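Leukocyte-associated immunoglobulin-like receptor 1 (Mus musculus, PDB 4ESK) acts, through the extracellular Ig-like domain that forms this chain and a phosphatase-recruiting cytoplasmic tail, as an inhibitory receptor of natural killer cells, B-cells and T-cells. Local coordinates at residues E72-T75 with G76-C80. Residues are numbered along the deposited sequence; the frame is centred on the assembly and turned at random. Where two conformers were deposited one is given.
Sequences ETIT and GHYSC
A tyrosine corner links Tyr78, near the start of strand 76-84, to Ile74, four residues earlier in the loop that enters the strand. The evidence is one hydrogen bond: Tyr78 OH donates to Ile74 O across 2.6 Å. The hydroxyl stands at 125° to the C=O bond and is tilted 15° from the carbonyl plane, while the oxygen lies at the edge of the phenol ring, in its plane. Ring atoms Tyr78 CE2 and Tyr78 CZ are each 3.4 Å from Ile74 O, so the carbonyl meets the rim of the ring. With chi1 at -69°, CG is anti to the carbonyl carbon of Tyr78, and the phenol reaches back over the bend. The side chains add a van der Waals touch: Ile74 CG2 lies 3.4 Å from Tyr78 OH, with a looser apolar approach to Tyr78 CZ at 4.4 Å, which sets the methyl beside the hydroxyl end of the ring. A phenylalanine here would probably leave Ile74 O without its hydroxyl donor and the turn less firmly tied to the strand.

Between the two partners the chain passes through Gly76. Its positive phi would press a beta carbon against the preceding carbonyl, 2.5 Å from Thr75 O, which accounts for the glycine. Thr75 turns outward from the bend, with OG1 bonded to Val99 N; its carbonyl oxygen accepts a bond from Lys46 NZ. Two residues beyond Tyr78, Cys80 forms the disulfide with Cys30 of strand 26-31, joining the two sheets. Glycine, tyrosine and cysteine at alternate positions, with the phenol bonded back to the preceding loop, are the signature of strand F in the immunoglobulin fold.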
ATOM      1  N   GLU A  72      12.818  -6.345 -10.129  1.00 23.13           N
ATOM      2  CA  GLU A  72      13.694  -5.543  -9.283  0.50 24.12           C
ATOM      3  C   GLU A  72      13.238  -4.085  -9.135  1.00 23.60           C
ATOM      4  O   GLU A  72      13.571  -3.444  -8.171  1.00 24.18           O
ATOM      5  CB  GLU A  72      15.150  -5.612  -9.790  0.50 25.86           C
ATOM      6  CG  GLU A  72      15.427  -4.951 -11.142  0.50 26.98           C
ATOM      7  CD  GLU A  72      15.014  -5.787 -12.349  0.50 27.92           C
ATOM      8  OE1 GLU A  72      14.670  -6.984 -12.187  0.50 27.19           O
ATOM      9  OE2 GLU A  72      15.041  -5.234 -13.476  0.50 29.38           O
ATOM     10  N   THR A  73      12.478  -3.579 -10.108  1.00 23.50           N
ATOM     11  CA  THR A  73      11.963  -2.204 -10.050  1.00 23.36           C
ATOM     12  C   THR A  73      10.943  -2.021  -8.902  1.00 23.70           C
ATOM     13  O   THR A  73      10.617  -0.891  -8.531  1.00 24.54           O
ATOM     14  CB  THR A  73      11.331  -1.761 -11.390  1.00 23.55           C
ATOM     15  OG1 THR A  73      10.069  -2.417 -11.620  1.00 25.83           O
ATOM     16  CG2 THR A  73      12.291  -2.083 -12.563  1.00 23.91           C
ATOM     17  N   ILE A  74      10.456  -3.129  -8.348  1.00 21.71           N
ATOM     18  CA  ILE A  74       9.443  -3.073  -7.286  1.00 21.11           C
ATOM     19  C   ILE A  74      10.051  -2.959  -5.877  1.00 19.72           C
ATOM     20  O   ILE A  74       9.381  -2.532  -4.913  1.00 18.85           O
ATOM     21  CB  ILE A  74       8.485  -4.266  -7.433  1.00 20.99           C
ATOM     22  CG1 ILE A  74       7.780  -4.211  -8.795  1.00 20.41           C
ATOM     23  CG2 ILE A  74       7.413  -4.279  -6.325  1.00 19.17           C
ATOM     24  CD1 ILE A  74       7.118  -2.874  -9.133  1.00 21.35           C
ATOM     25  N   THR A  75      11.329  -3.288  -5.732  1.00 18.90           N
ATOM     26  CA  THR A  75      12.038  -3.044  -4.477  1.00 18.58           C
ATOM     27  C   THR A  75      11.962  -1.583  -4.028  1.00 19.70           C
ATOM     28  O   THR A  75      12.238  -0.667  -4.818  1.00 19.49           O
ATOM     29  CB  THR A  75      13.500  -3.523  -4.564  1.00 19.19           C
ATOM     30  OG1 THR A  75      13.502  -4.937  -4.787  1.00 18.33           O
ATOM     31  CG2 THR A  75      14.295  -3.194  -3.308  1.00 18.95           C
ATOM     32  N   GLY A  76      11.562  -1.362  -2.770  1.00 17.90           N
ATOM     33  CA  GLY A  76      11.423  -0.011  -2.235  1.00 17.76           C
ATOM     34  C   GLY A  76      10.519   0.115  -1.015  1.00 16.79           C
ATOM     35  O   GLY A  76      10.058  -0.897  -0.479  1.00 14.57           O
ATOM     36  N   HIS A  77      10.282   1.368  -0.602  1.00 16.35           N
ATOM     37  CA  HIS A  77       9.474   1.709   0.576  1.00 16.52           C
ATOM     38  C   HIS A  77       8.152   2.269   0.145  1.00 16.73           C
ATOM     39  O   HIS A  77       8.109   3.177  -0.706  1.00 16.43           O
ATOM     40  CB  HIS A  77      10.191   2.742   1.436  1.00 17.75           C
ATOM     41  CG  HIS A  77      11.414   2.198   2.139  1.00 20.45           C
ATOM     42  ND1 HIS A  77      12.608   2.080   1.521  1.00 23.43           N
ATOM     43  CD2 HIS A  77      11.596   1.725   3.433  1.00 22.89           C
ATOM     44  CE1 HIS A  77      13.514   1.554   2.376  1.00 23.07           C
ATOM     45  NE2 HIS A  77      12.901   1.333   3.547  1.00 24.63           N
ATOM     46  N   TYR A  78       7.070   1.764   0.737  1.00 14.78           N
ATOM     47  CA  TYR A  78       5.729   2.070   0.288  1.00 13.91           C
ATOM     48  C   TYR A  78       4.874   2.598   1.418  1.00 14.00           C
ATOM     49  O   TYR A  78       4.981   2.129   2.548  1.00 13.20           O
ATOM     50  CB  TYR A  78       5.049   0.824  -0.247  1.00 14.23           C
ATOM     51  CG  TYR A  78       5.623   0.308  -1.555  1.00 14.67           C
ATOM     52  CD1 TYR A  78       5.029   0.623  -2.769  1.00 14.82           C
ATOM     53  CD2 TYR A  78       6.762  -0.487  -1.556  1.00 15.21           C
ATOM     54  CE1 TYR A  78       5.544   0.151  -3.971  1.00 15.93           C
ATOM     55  CE2 TYR A  78       7.291  -0.964  -2.752  1.00 15.72           C
ATOM     56  CZ  TYR A  78       6.676  -0.650  -3.939  1.00 15.52           C
ATOM     57  OH  TYR A  78       7.194  -1.146  -5.111  1.00 16.91           O
ATOM     58  N   SER A  79       4.035   3.578   1.087  1.00 13.36           N
ATOM     59  CA  SER A  79       3.026   4.060   2.015  0.50 13.29           C
ATOM     60  C   SER A  79       1.784   4.482   1.235  1.00 13.64           C
ATOM     61  O   SER A  79       1.860   4.812   0.021  1.00 13.54           O
ATOM     62  CB  SER A  79       3.576   5.213   2.847  0.50 13.40           C
ATOM     63  OG  SER A  79       3.957   6.290   2.022  0.50 12.91           O
ATOM     64  N   CYS A  80       0.632   4.440   1.901  1.00 12.51           N
ATOM     65  CA  CYS A  80      -0.622   4.891   1.292  1.00 13.05           C
ATOM     66  C   CYS A  80      -0.905   6.333   1.743  1.00 13.13           C
ATOM     67  O   CYS A  80      -0.761   6.643   2.912  1.00 12.85           O
ATOM     68  CB  CYS A  80      -1.786   3.998   1.736  1.00 13.36           C
ATOM     69  SG  CYS A  80      -1.651   2.254   1.222  1.00 14.95           S
TER